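Local coordinates for protein probable alginate O-acetylase AlgJ (Pseudomonas putida, PDB 4O8V) that probably adds acetyl groups to the O-2 and O-3 positions of mannuronate residues in alginate, acting with AlgI and AlgF at the inner membrane, at residues Q114-D120 against P181-N185; P9-L13 against L166-L170. All blocks are in the same frame, centred on the assembly; numbering follows the deposited sequence.

Contact 1: Q114-D120 against P181-N185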
loop_
_atom_site.group_PDB
_atom_site.type_symbol
_atom_site.label_atom_id
_atom_site.label_comp_id
_atom_site.label_asym_id
_atom_site.label_seq_id
_atom_site.Cartn_x
_atom_site.Cartn_y
_atom_site.Cartn_z
ATOM N N GLN A 114 9.012 -14.557 6.032
ATOM C CA GLN A 114 8.117 -14.100 4.980
ATOM C C GLN A 114 7.801 -12.611 5.156
ATOM O O GLN A 114 7.392 -12.186 6.244
ATOM C CB GLN A 114 6.825 -14.909 4.980
ATOM C CG GLN A 114 7.047 -16.326 4.437
ATOM C CD GLN A 114 5.770 -17.132 4.346
ATOM O OE1 GLN A 114 5.765 -18.317 4.656
ATOM N NE2 GLN A 114 4.690 -16.507 3.867
ATOM N N VAL A 115 7.968 -11.846 4.079
ATOM C CA VAL A 115 7.581 -10.436 4.095
ATOM C C VAL A 115 6.217 -10.256 3.407
ATOM O O VAL A 115 5.582 -9.222 3.564
ATOM C CB VAL A 115 8.681 -9.536 3.454
ATOM C CG1 VAL A 115 10.035 -9.680 4.222
ATOM C CG2 VAL A 115 8.872 -9.808 1.978
ATOM N N PHE A 116 5.760 -11.280 2.679
ATOM C CA PHE A 116 4.354 -11.415 2.260
ATOM C C PHE A 116 3.830 -12.778 2.701
ATOM O O PHE A 116 4.617 -13.729 2.864
ATOM C CB PHE A 116 4.168 -11.322 0.730
ATOM C CG PHE A 116 4.276 -9.928 0.169
ATOM C CD1 PHE A 116 5.523 -9.366 -0.069
ATOM C CD2 PHE A 116 3.132 -9.219 -0.182
ATOM C CE1 PHE A 116 5.639 -8.107 -0.598
ATOM C CE2 PHE A 116 3.234 -7.953 -0.720
ATOM C CZ PHE A 116 4.487 -7.392 -0.926
ATOM N N LEU A 117 2.515 -12.883 2.867
ATOM C CA LEU A 117 1.865 -14.167 3.161
ATOM C C LEU A 117 1.907 -15.072 1.932
ATOM O O LEU A 117 1.880 -14.582 0.810
ATOM C CB LEU A 117 0.409 -13.945 3.594
ATOM C CG LEU A 117 0.199 -13.221 4.931
ATOM C CD1 LEU A 117 -1.183 -12.628 4.972
ATOM C CD2 LEU A 117 0.353 -14.168 6.060
ATOM N N ARG A 118 1.967 -16.382 2.142
ATOM C CA ARG A 118 1.970 -17.343 1.021
ATOM C C ARG A 118 0.637 -17.394 0.229
ATOM O O ARG A 118 0.649 -17.487 -1.006
ATOM C CB ARG A 118 2.342 -18.742 1.554
ATOM C CG ARG A 118 2.303 -19.877 0.513
ATOM C CD ARG A 118 2.877 -21.190 1.089
ATOM N NE ARG A 118 2.399 -21.452 2.438
ATOM C CZ ARG A 118 1.201 -21.943 2.732
ATOM N NH1 ARG A 118 0.351 -22.256 1.764
ATOM N NH2 ARG A 118 0.858 -22.131 4.002
ATOM N N THR A 119 -0.502 -17.315 0.921
ATOM C CA THR A 119 -1.799 -17.511 0.280
ATOM C C THR A 119 -2.671 -16.259 0.229
ATOM O O THR A 119 -3.864 -16.330 -0.053
ATOM C CB THR A 119 -2.594 -18.607 0.982
ATOM O OG1 THR A 119 -3.008 -18.148 2.275
ATOM C CG2 THR A 119 -1.731 -19.878 1.134
ATOM N N ASP A 120 -2.064 -15.112 0.494
ATOM C CA ASP A 120 -2.812 -13.858 0.641
ATOM C C ASP A 120 -2.081 -12.765 -0.144
ATOM O O ASP A 120 -0.880 -12.880 -0.377
ATOM C CB ASP A 120 -2.924 -13.525 2.136
ATOM C CG ASP A 120 -3.841 -12.326 2.442
ATOM O OD1 ASP A 120 -3.384 -11.169 2.299
ATOM O OD2 ASP A 120 -5.004 -12.563 2.867
ATOM N N PRO A 181 -4.585 -24.834 -0.564
ATOM C CA PRO A 181 -3.266 -24.738 0.075
ATOM C C PRO A 181 -3.378 -24.673 1.594
ATOM O O PRO A 181 -4.417 -24.270 2.122
ATOM C CB PRO A 181 -2.695 -23.430 -0.484
ATOM C CG PRO A 181 -3.899 -22.627 -0.833
ATOM C CD PRO A 181 -4.899 -23.622 -1.342
ATOM N N ALA A 182 -2.339 -25.124 2.290
ATOM C CA ALA A 182 -2.276 -24.964 3.740
ATOM C C ALA A 182 -2.472 -23.489 4.112
ATOM O O ALA A 182 -1.945 -22.605 3.437
ATOM C CB ALA A 182 -0.933 -25.477 4.290
ATOM N N PRO A 183 -3.238 -23.220 5.173
ATOM C CA PRO A 183 -3.333 -21.839 5.654
ATOM C C PRO A 183 -1.968 -21.272 6.016
ATOM O O PRO A 183 -1.081 -22.028 6.438
ATOM C CB PRO A 183 -4.210 -21.957 6.902
ATOM C CG PRO A 183 -4.929 -23.245 6.753
ATOM C CD PRO A 183 -4.034 -24.153 5.987
ATOM N N ASP A 184 -1.802 -19.958 5.863
ATOM C CA ASP A 184 -0.662 -19.261 6.450
ATOM C C ASP A 184 -0.732 -19.326 7.967
ATOM O O ASP A 184 -1.755 -19.701 8.533
ATOM C CB ASP A 184 -0.636 -17.775 6.030
ATOM C CG ASP A 184 -0.032 -17.559 4.657
ATOM O OD1 ASP A 184 1.215 -17.443 4.552
ATOM O OD2 ASP A 184 -0.805 -17.463 3.684
ATOM N N ASN A 185 0.361 -18.935 8.616
ATOM C CA ASN A 185 0.336 -18.633 10.039
ATOM C C ASN A 185 0.447 -17.131 10.190
ATOM O O ASN A 185 1.136 -16.484 9.397
ATOM C CB ASN A 185 1.467 -19.341 10.781
ATOM C CG ASN A 185 1.142 -20.790 11.088
ATOM O OD1 ASN A 185 -0.024 -21.159 11.255
ATOM N ND2 ASN A 185 2.173 -21.620 11.185
#
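The D184 carboxylate bridges two consecutive amides of 114-120. OD1 takes the R118 N-H (R118 N to D184 OD1 2.7 Å) and OD2 that of T119 (T119 N to D184 OD2 2.8 Å), each through its syn lone pair. T119 OG1 donates to D184 OD2 nearly along the C-O axis at 2.7 Å, giving that oxygen two donors; a chi1 of 70° sets this hydroxyl between backbone N and carbonyl carbon. L117 CD2 packs 3.7 Å from D184 CG. With an alanine at D184, both amides and the T119 hydroxyl would probably lose the carboxylate they share, freeing the loop to shift. The R118 chain runs extended to CD, then bends (chi3 44°), bringing the guanidinium end-on to A182. NH1 and NH2 each lie 2.9 Å from A182 O, NH1 tilted from the carbonyl plane and NH2 well above it; NH2 adds a weak bond to P183 O. The contact ties the loop between helices 103-109 and 125-141, carrying D120, probably catalytic and hydrogen-bonded to H122 ND1, to the start of strand 184-193. A backbone hydrogen bond joins Y162 of strand 152-162 to D184, and K64 of helix 64-67 binds L117 O and D120 O.

Contact 2: P9-L13 against L166-L170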
loop_
_atom_site.group_PDB
_atom_site.type_symbol
_atom_site.label_atom_id
_atom_site.label_comp_id
_atom_site.label_asym_id
_atom_site.label_seq_id
_atom_site.Cartn_x
_atom_site.Cartn_y
_atom_site.Cartn_z
ATOM N N PRO A 9 -11.450 -10.504 -11.387
ATOM C CA PRO A 9 -10.496 -10.634 -10.279
ATOM C C PRO A 9 -10.231 -12.104 -9.948
ATOM O O PRO A 9 -11.159 -12.822 -9.567
ATOM C CB PRO A 9 -11.199 -9.915 -9.121
ATOM C CG PRO A 9 -12.125 -8.958 -9.785
ATOM C CD PRO A 9 -12.601 -9.660 -11.025
ATOM N N GLY A 10 -8.978 -12.536 -10.096
ATOM C CA GLY A 10 -8.635 -13.939 -9.991
ATOM C C GLY A 10 -7.323 -14.261 -9.290
ATOM O O GLY A 10 -6.658 -13.388 -8.704
ATOM N N VAL A 11 -6.950 -15.532 -9.350
ATOM C CA VAL A 11 -5.771 -16.017 -8.642
ATOM C C VAL A 11 -4.875 -16.825 -9.590
ATOM O O VAL A 11 -5.364 -17.456 -10.532
ATOM C CB VAL A 11 -6.194 -16.853 -7.391
ATOM C CG1 VAL A 11 -7.211 -17.900 -7.764
ATOM C CG2 VAL A 11 -4.981 -17.498 -6.713
ATOM N N VAL A 12 -3.565 -16.756 -9.371
ATOM C CA VAL A 12 -2.577 -17.518 -10.131
ATOM C C VAL A 12 -1.853 -18.465 -9.183
ATOM O O VAL A 12 -1.476 -18.082 -8.068
ATOM C CB VAL A 12 -1.559 -16.589 -10.841
ATOM C CG1 VAL A 12 -0.540 -17.393 -11.638
ATOM C CG2 VAL A 12 -2.288 -15.601 -11.753
ATOM N N LEU A 13 -1.701 -19.717 -9.598
ATOM C CA LEU A 13 -1.009 -20.690 -8.761
ATOM C C LEU A 13 0.486 -20.566 -8.920
ATOM O O LEU A 13 0.979 -20.493 -10.041
ATOM C CB LEU A 13 -1.429 -22.118 -9.125
ATOM C CG LEU A 13 -2.905 -22.459 -9.073
ATOM C CD1 LEU A 13 -3.084 -23.926 -9.518
ATOM C CD2 LEU A 13 -3.465 -22.228 -7.697
ATOM N N LEU A 166 -6.735 -14.829 -1.144
ATOM C CA LEU A 166 -6.695 -15.465 -2.460
ATOM C C LEU A 166 -7.337 -16.855 -2.519
ATOM O O LEU A 166 -7.774 -17.299 -3.585
ATOM C CB LEU A 166 -5.250 -15.548 -2.942
ATOM C CG LEU A 166 -4.687 -14.175 -3.289
ATOM C CD1 LEU A 166 -3.161 -14.245 -3.400
ATOM C CD2 LEU A 166 -5.339 -13.621 -4.580
ATOM N N THR A 167 -7.403 -17.547 -1.388
ATOM C CA THR A 167 -7.961 -18.895 -1.398
ATOM C C THR A 167 -9.432 -18.870 -1.797
ATOM O O THR A 167 -9.946 -19.845 -2.322
ATOM C CB THR A 167 -7.828 -19.568 -0.043
ATOM O OG1 THR A 167 -8.764 -18.970 0.855
ATOM C CG2 THR A 167 -6.432 -19.364 0.494
ATOM N N ASN A 168 -10.099 -17.740 -1.577
ATOM C CA ASN A 168 -11.518 -17.637 -1.902
ATOM C C ASN A 168 -11.783 -17.460 -3.393
ATOM O O ASN A 168 -12.919 -17.612 -3.854
ATOM C CB ASN A 168 -12.144 -16.490 -1.112
ATOM C CG ASN A 168 -12.171 -16.773 0.376
ATOM O OD1 ASN A 168 -13.098 -17.420 0.886
ATOM N ND2 ASN A 168 -11.131 -16.322 1.079
ATOM N N PHE A 169 -10.737 -17.142 -4.148
ATOM C CA PHE A 169 -10.853 -17.049 -5.596
ATOM C C PHE A 169 -10.558 -18.367 -6.271
ATOM O O PHE A 169 -10.784 -18.527 -7.471
ATOM C CB PHE A 169 -9.922 -15.970 -6.133
ATOM C CG PHE A 169 -10.353 -14.593 -5.774
ATOM C CD1 PHE A 169 -11.305 -13.933 -6.542
ATOM C CD2 PHE A 169 -9.842 -13.968 -4.653
ATOM C CE1 PHE A 169 -11.719 -12.654 -6.206
ATOM C CE2 PHE A 169 -10.250 -12.689 -4.307
ATOM C CZ PHE A 169 -11.189 -12.032 -5.085
ATOM N N LEU A 170 -10.064 -19.327 -5.502
ATOM C CA LEU A 170 -9.850 -20.655 -6.053
ATOM C C LEU A 170 -11.180 -21.345 -6.306
ATOM O O LEU A 170 -12.114 -21.208 -5.515
ATOM C CB LEU A 170 -9.003 -21.509 -5.114
ATOM C CG LEU A 170 -7.521 -21.177 -4.965
ATOM C CD1 LEU A 170 -6.980 -21.928 -3.765
ATOM C CD2 LEU A 170 -6.764 -21.548 -6.237
#
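The F169 ring meets P9 and G10 at its CD1-CE1 side, and both approach obliquely. P9 O stands 3.2 Å from F169 CD1, a close approach of a carbonyl oxygen to a ring carbon, while P9 CB lies 4.0 Å from F169 CE1. P9 is poorly ordered, so this end of the contact is probably the less firmly fixed. V11 makes the more extensive contact: its side chain points at 166-170 and spreads its two methyls over the turn. With chi1 at 50°, CG1 sits between the backbone N and the carbonyl carbon, and from there it reaches the end of the turn. It touches F169 CB at 3.7 Å and the L170 side chain, V11 CG1 to L170 CD2 being 4.0 Å. The other branch, CG2, faces the start of the turn, more loosely, 4.3 Å from L166 CB. Further along the strand, L13 and L170 meet methyl to methyl, CD2 to CD2, at 3.7 Å. The interface is thus apolar packing at the surface, and the polar backbone of 166-170 is partly satisfied within the turn itself: F169 N bonds to L166 O and L170 N to T167 O, each three residues back. L166 is buried, its side chain about 6 Å from that of D120, a probable active-site residue. V12, between V11 and L13, points to the other side of the strand, where it touches F25 and E75. Strand 11-13 pairs antiparallel with 19-21, V12 bonding to F20, and L19 of that partner touches V11 and L13 as well as L166 and T167. This is a small beta hairpin laid by one face against a turn of helical backbone angles, joining the N-terminal hairpin to the loop between strands 152-162 and 184-193.

Contacts 1 and 2 have centres about 13 Å apart and touch directly. The turn 166-170 lies against the D120 loop: L166 CB is 3.3 Å from T119 O, and L166 CD1 is 3.7 Å from D120 C. In addition, P181 CD meets L170 CD1 at 3.6 Å. The hairpin of contact 2 also reaches contact 1, since R118 binds Q17 O through NH1 and L19 through the backbone. In chain order the segments of the two contacts alternate. Contact 1 holds D120, whose side chain is about 3 Å from that of H122 and about 7 Å from that of S218, its probable partners in a Ser-His-Asp triad; D165, just before 166-170, gives its N-H to D120 OD2.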